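Long-range contacts in Bis(5'-nucleosyl)-tetraphosphatase [asymmetrical] (Caenorhabditis elegans, PDB 1KTG), which hydrolyses diadenosine tetraphosphate asymmetrically to AMP and ATP, using divalent metal ions as a Nudix-family enzyme: residues E19-Q24 and W107-L112; E111-I116 and L127-S132. All coordinates share one frame; numbering follows the deposited sequence.

Interaction 1 of 2, residues E19-Q24 and W107-L112. With MG (magnesium ion), chain E.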
# COMPACT_ATOMS: atom_id res chain seq x y z
N GLU A 19 -0.28 1.31 -12.67
CA GLU A 19 -0.49 0.02 -12.01
C GLU A 19 -0.15 0.18 -10.54
O GLU A 19 0.79 0.89 -10.20
CB GLU A 19 0.39 -1.06 -12.64
CG GLU A 19 0.07 -1.35 -14.09
CD GLU A 19 0.91 -2.49 -14.67
OE1 GLU A 19 2.01 -2.74 -14.15
OE2 GLU A 19 0.48 -3.12 -15.66
N PHE A 20 -0.95 -0.46 -9.70
CA PHE A 20 -0.77 -0.47 -8.23
C PHE A 20 -0.22 -1.82 -7.73
O PHE A 20 -0.66 -2.90 -8.18
CB PHE A 20 -2.11 -0.19 -7.54
CG PHE A 20 -2.71 1.14 -7.91
CD1 PHE A 20 -3.63 1.22 -8.93
CD2 PHE A 20 -2.31 2.30 -7.27
CE1 PHE A 20 -4.17 2.45 -9.30
CE2 PHE A 20 -2.85 3.53 -7.63
CZ PHE A 20 -3.78 3.59 -8.66
N LEU A 21 0.71 -1.76 -6.78
CA LEU A 21 1.30 -2.98 -6.23
C LEU A 21 0.48 -3.53 -5.06
O LEU A 21 0.23 -2.82 -4.10
CB LEU A 21 2.74 -2.73 -5.78
CG LEU A 21 3.48 -3.93 -5.16
CD1 LEU A 21 3.66 -5.07 -6.16
CD2 LEU A 21 4.83 -3.51 -4.56
N LEU A 22 0.05 -4.77 -5.18
CA LEU A 22 -0.64 -5.44 -4.09
C LEU A 22 0.15 -6.67 -3.69
O LEU A 22 0.75 -7.35 -4.55
CB LEU A 22 -2.06 -5.83 -4.50
CG LEU A 22 -3.02 -4.67 -4.77
CD1 LEU A 22 -4.38 -5.21 -5.18
CD2 LEU A 22 -3.16 -3.77 -3.55
N LEU A 23 0.13 -6.96 -2.38
CA LEU A 23 0.80 -8.11 -1.77
C LEU A 23 -0.22 -9.05 -1.11
O LEU A 23 -1.15 -8.61 -0.44
CB LEU A 23 1.79 -7.65 -0.70
CG LEU A 23 2.75 -6.52 -1.05
CD1 LEU A 23 3.62 -6.22 0.17
CD2 LEU A 23 3.61 -6.87 -2.25
N GLN A 24 -0.02 -10.34 -1.31
CA GLN A 24 -0.93 -11.32 -0.76
C GLN A 24 -0.35 -11.91 0.52
O GLN A 24 0.76 -12.45 0.53
CB GLN A 24 -1.19 -12.43 -1.78
CG GLN A 24 -2.35 -13.30 -1.41
CD GLN A 24 -2.46 -14.54 -2.27
OE1 GLN A 24 -1.46 -15.05 -2.77
NE2 GLN A 24 -3.68 -15.03 -2.43
N TRP A 107 2.54 -11.35 -5.21
CA TRP A 107 2.24 -9.95 -5.46
C TRP A 107 1.70 -9.82 -6.86
O TRP A 107 1.77 -10.75 -7.65
CB TRP A 107 3.49 -9.06 -5.27
CG TRP A 107 4.49 -9.08 -6.40
CD1 TRP A 107 4.47 -8.31 -7.53
CD2 TRP A 107 5.67 -9.89 -6.49
NE1 TRP A 107 5.56 -8.60 -8.32
CE2 TRP A 107 6.31 -9.56 -7.70
CE3 TRP A 107 6.26 -10.85 -5.67
CZ2 TRP A 107 7.49 -10.17 -8.11
CZ3 TRP A 107 7.43 -11.46 -6.08
CH2 TRP A 107 8.04 -11.12 -7.29
N LYS A 108 1.16 -8.65 -7.18
CA LYS A 108 0.67 -8.38 -8.53
C LYS A 108 0.68 -6.89 -8.79
O LYS A 108 0.38 -6.09 -7.91
CB LYS A 108 -0.74 -8.92 -8.72
CG LYS A 108 -1.18 -8.96 -10.18
CD LYS A 108 -2.56 -9.59 -10.34
CE LYS A 108 -3.10 -9.53 -11.76
NZ LYS A 108 -4.58 -9.84 -11.81
N TRP A 109 1.06 -6.52 -10.01
CA TRP A 109 0.96 -5.12 -10.42
C TRP A 109 -0.39 -5.02 -11.12
O TRP A 109 -0.61 -5.65 -12.15
CB TRP A 109 2.10 -4.74 -11.35
CG TRP A 109 3.39 -4.52 -10.62
CD1 TRP A 109 4.44 -5.38 -10.53
CD2 TRP A 109 3.78 -3.34 -9.90
NE1 TRP A 109 5.45 -4.82 -9.79
CE2 TRP A 109 5.07 -3.56 -9.40
CE3 TRP A 109 3.15 -2.12 -9.63
CZ2 TRP A 109 5.75 -2.61 -8.64
CZ3 TRP A 109 3.84 -1.17 -8.89
CH2 TRP A 109 5.12 -1.42 -8.40
N CYS A 110 -1.29 -4.21 -10.56
CA CYS A 110 -2.67 -4.18 -11.01
C CYS A 110 -3.17 -2.83 -11.50
O CYS A 110 -2.99 -1.83 -10.82
CB CYS A 110 -3.60 -4.57 -9.86
SG CYS A 110 -3.07 -6.00 -8.89
N GLU A 111 -3.84 -2.84 -12.65
CA GLU A 111 -4.57 -1.68 -13.13
C GLU A 111 -5.72 -1.40 -12.14
O GLU A 111 -6.15 -2.29 -11.41
CB GLU A 111 -5.09 -1.90 -14.55
CG GLU A 111 -3.99 -1.90 -15.59
CD GLU A 111 -4.53 -2.07 -17.00
OE1 GLU A 111 -5.61 -1.52 -17.29
OE2 GLU A 111 -3.86 -2.73 -17.82
N LEU A 112 -6.18 -0.16 -12.10
CA LEU A 112 -7.16 0.27 -11.11
C LEU A 112 -8.33 -0.68 -10.82
O LEU A 112 -8.60 -1.01 -9.67
CB LEU A 112 -7.72 1.63 -11.49
CG LEU A 112 -8.82 2.14 -10.56
CD1 LEU A 112 -8.28 2.40 -9.16
CD2 LEU A 112 -9.44 3.39 -11.14
MG MG E . -2.16 -3.85 -18.11
O HOH W 1 -0.79 -2.19 -17.77
O HOH W 2 -1.78 -4.30 -16.03
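Leu21 lies over one face of the Trp109 indole, its CB 3.8 Å from the centroid of the six-membered ring and 17° off the normal, a CH-pi contact. Leu21 CD1 follows over the middle of the indole and also lies 3.6 Å from Trp107 CD1, so one aliphatic side chain serves two tryptophans. The Trp107 ring is swung there by a chi1 of 77°, which sets CG between the backbone N and the carbonyl carbon; its CB meanwhile rests against CD2 of Leu23. The two segments belong to strands 17-25 and 104-110, which run antiparallel in the mixed sheet of the Nudix fold, where Phe20 with Cys110 and Leu22 with Lys108 form hydrogen-bonded pairs. Phe20 N to Cys110 O is short and nearly straight, at 2.7 Å and 176°. On the sheet face of Phe20, Leu22 CD1 packs 4.0 Å from Cys110 SG, beneath helix 112-119. At the strand ends Glu19 crosses Trp109 at about a right angle, with Glu19 OE1 3.4 Å from Trp109 CB and salt-bridged to Arg12. Its OE2 accepts hydrogen bonds from two waters bound to a magnesium ion that Glu111 OE2 ligates directly.

Interaction 2 of 2, residues E111-I116 and L127-S132. With MG (magnesium ion), chain E.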
# COMPACT_ATOMS: atom_id res chain seq x y z
N GLU A 111 -3.84 -2.84 -12.65
CA GLU A 111 -4.57 -1.68 -13.13
C GLU A 111 -5.72 -1.40 -12.14
O GLU A 111 -6.15 -2.29 -11.41
CB GLU A 111 -5.09 -1.90 -14.55
CG GLU A 111 -3.99 -1.90 -15.59
CD GLU A 111 -4.53 -2.07 -17.00
OE1 GLU A 111 -5.61 -1.52 -17.29
OE2 GLU A 111 -3.86 -2.73 -17.82
N LEU A 112 -6.18 -0.16 -12.10
CA LEU A 112 -7.16 0.27 -11.11
C LEU A 112 -8.33 -0.68 -10.82
O LEU A 112 -8.60 -1.01 -9.67
CB LEU A 112 -7.72 1.63 -11.49
CG LEU A 112 -8.82 2.14 -10.56
CD1 LEU A 112 -8.28 2.40 -9.16
CD2 LEU A 112 -9.44 3.39 -11.14
N GLU A 113 -9.05 -1.09 -11.85
CA GLU A 113 -10.23 -1.91 -11.62
C GLU A 113 -9.89 -3.28 -11.05
O GLU A 113 -10.59 -3.79 -10.18
CB GLU A 113 -11.05 -2.01 -12.89
CG GLU A 113 -11.62 -0.67 -13.34
CD GLU A 113 -12.53 -0.01 -12.32
OE1 GLU A 113 -13.14 -0.72 -11.47
OE2 GLU A 113 -12.66 1.23 -12.36
N ASP A 114 -8.80 -3.85 -11.55
CA ASP A 114 -8.32 -5.15 -11.09
C ASP A 114 -7.85 -5.04 -9.65
O ASP A 114 -8.10 -5.93 -8.81
CB ASP A 114 -7.18 -5.60 -12.00
CG ASP A 114 -6.72 -7.00 -11.71
OD1 ASP A 114 -5.49 -7.24 -11.66
OD2 ASP A 114 -7.53 -7.94 -11.53
N ALA A 115 -7.15 -3.94 -9.35
CA ALA A 115 -6.68 -3.71 -8.00
C ALA A 115 -7.86 -3.65 -7.03
O ALA A 115 -7.80 -4.21 -5.93
CB ALA A 115 -5.85 -2.43 -7.93
N ILE A 116 -8.93 -2.98 -7.45
CA ILE A 116 -10.11 -2.85 -6.60
C ILE A 116 -10.73 -4.22 -6.36
O ILE A 116 -11.06 -4.58 -5.23
CB ILE A 116 -11.13 -1.88 -7.21
CG1 ILE A 116 -10.60 -0.45 -7.15
CG2 ILE A 116 -12.45 -1.94 -6.47
CD1 ILE A 116 -11.31 0.49 -8.12
N LEU A 127 -10.52 4.34 -1.74
CA LEU A 127 -9.22 4.97 -1.55
C LEU A 127 -8.41 4.92 -2.86
O LEU A 127 -7.86 5.93 -3.30
CB LEU A 127 -8.46 4.26 -0.41
CG LEU A 127 -7.10 4.82 -0.02
CD1 LEU A 127 -6.79 4.52 1.45
CD2 LEU A 127 -6.02 4.24 -0.91
N LEU A 128 -8.39 3.76 -3.50
CA LEU A 128 -7.67 3.61 -4.76
C LEU A 128 -8.26 4.53 -5.83
O LEU A 128 -7.52 5.13 -6.61
CB LEU A 128 -7.69 2.14 -5.22
CG LEU A 128 -6.89 1.14 -4.36
CD1 LEU A 128 -7.19 -0.29 -4.78
CD2 LEU A 128 -5.42 1.42 -4.41
N ARG A 129 -9.58 4.68 -5.86
CA ARG A 129 -10.21 5.58 -6.82
C ARG A 129 -9.77 7.02 -6.55
O ARG A 129 -9.47 7.77 -7.49
CB ARG A 129 -11.74 5.48 -6.77
CG ARG A 129 -12.26 4.15 -7.29
CD ARG A 129 -13.74 4.07 -7.50
NE ARG A 129 -14.14 2.74 -7.95
CZ ARG A 129 -14.00 2.27 -9.20
NH1 ARG A 129 -14.39 1.04 -9.49
NH2 ARG A 129 -13.49 3.03 -10.17
N LYS A 130 -9.71 7.39 -5.28
CA LYS A 130 -9.31 8.73 -4.88
C LYS A 130 -7.88 9.01 -5.31
O LYS A 130 -7.57 10.07 -5.87
CB LYS A 130 -9.41 8.87 -3.36
N PHE A 131 -7.01 8.04 -5.06
CA PHE A 131 -5.61 8.14 -5.41
C PHE A 131 -5.42 8.18 -6.93
O PHE A 131 -4.58 8.92 -7.42
CB PHE A 131 -4.84 6.97 -4.80
CG PHE A 131 -4.55 7.15 -3.33
CD1 PHE A 131 -3.58 6.39 -2.70
CD2 PHE A 131 -5.25 8.09 -2.57
CE1 PHE A 131 -3.28 6.57 -1.35
CE2 PHE A 131 -4.96 8.28 -1.21
CZ PHE A 131 -3.98 7.52 -0.60
N SER A 132 -6.22 7.40 -7.65
CA SER A 132 -6.18 7.42 -9.12
C SER A 132 -6.62 8.79 -9.64
O SER A 132 -6.05 9.31 -10.59
CB SER A 132 -7.08 6.30 -9.68
OG SER A 132 -7.23 6.39 -11.10
MG MG E . -2.16 -3.85 -18.11
O HOH W 1 -0.79 -2.19 -17.77
O HOH W 2 -1.78 -4.30 -16.03
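This is an antiparallel helix-helix contact on the outside of the Nudix fold, in which the short helix 112-119 packs beside the C-terminal helix 122-137, and it combines an apolar seam with a salt bridge at its margin. The axes of the two short segments run at 159° and come no closer than 10.2 Å, an ordinary spacing for packed helices, filled by side chains. Leu128 occupies the middle of the seam. Leu128 CD1 lies 4.0 Å from Ala115 CB and a little farther from CG1 of Ile116, whose side chain slides past it in the opposite direction; Leu128 also touches Val9 of strand 3-14, which ties helix 122-137 to the sheet. Leu112 splits its two methyl groups between successive turns of the partner helix: CD1 approaches the CB and carbonyl oxygen of Leu128, while Leu112 CD2 comes to 3.7 Å from Ser132 OG.

Toward the solvent, Arg129 extends from CG to NE and presents its guanidinium end-on to Glu113. The carboxylate is brought round by a bend at chi2 (-59°), although the CB of Glu113 points away from the other helix. NH1 and NH2 each hold a separate oxygen, both on the syn side, and the two planes stand 36° apart, so the bidentate grip is twisted rather than flat. Arg129 NH2 to Glu113 OE2 measures 3.0 Å, and two bonds to two atoms should limit rotation of either group. Ile116 comes in from a different direction, crossing Arg129 at about a right angle. The Ile116 CD1 methyl sits over the centre of one guanidinium face, 3.4 Å from Arg129 CZ.

The centres of interactions 1 and 2 lie about 10 Å apart, and the two share Glu111 and Leu112, where strand 104-110 hands over to helix 112-119. Along the chain, strand 17-25 comes first; strand 104-110, helix 112-119 and helix 122-137 follow. The sheet pairing thus continues directly into the helix pairing. Lys108 NZ and Asp114 OD1 form a salt bridge of 2.8 Å between them, and Ala115 packs against both Cys110 and Leu22. Glu111 stands at the N-cap position of the helix while binding magnesium. The two contacts join the sheet to both C-terminal helices within one Nudix domain. The magnesium they share is separate from the metal cluster near AMP.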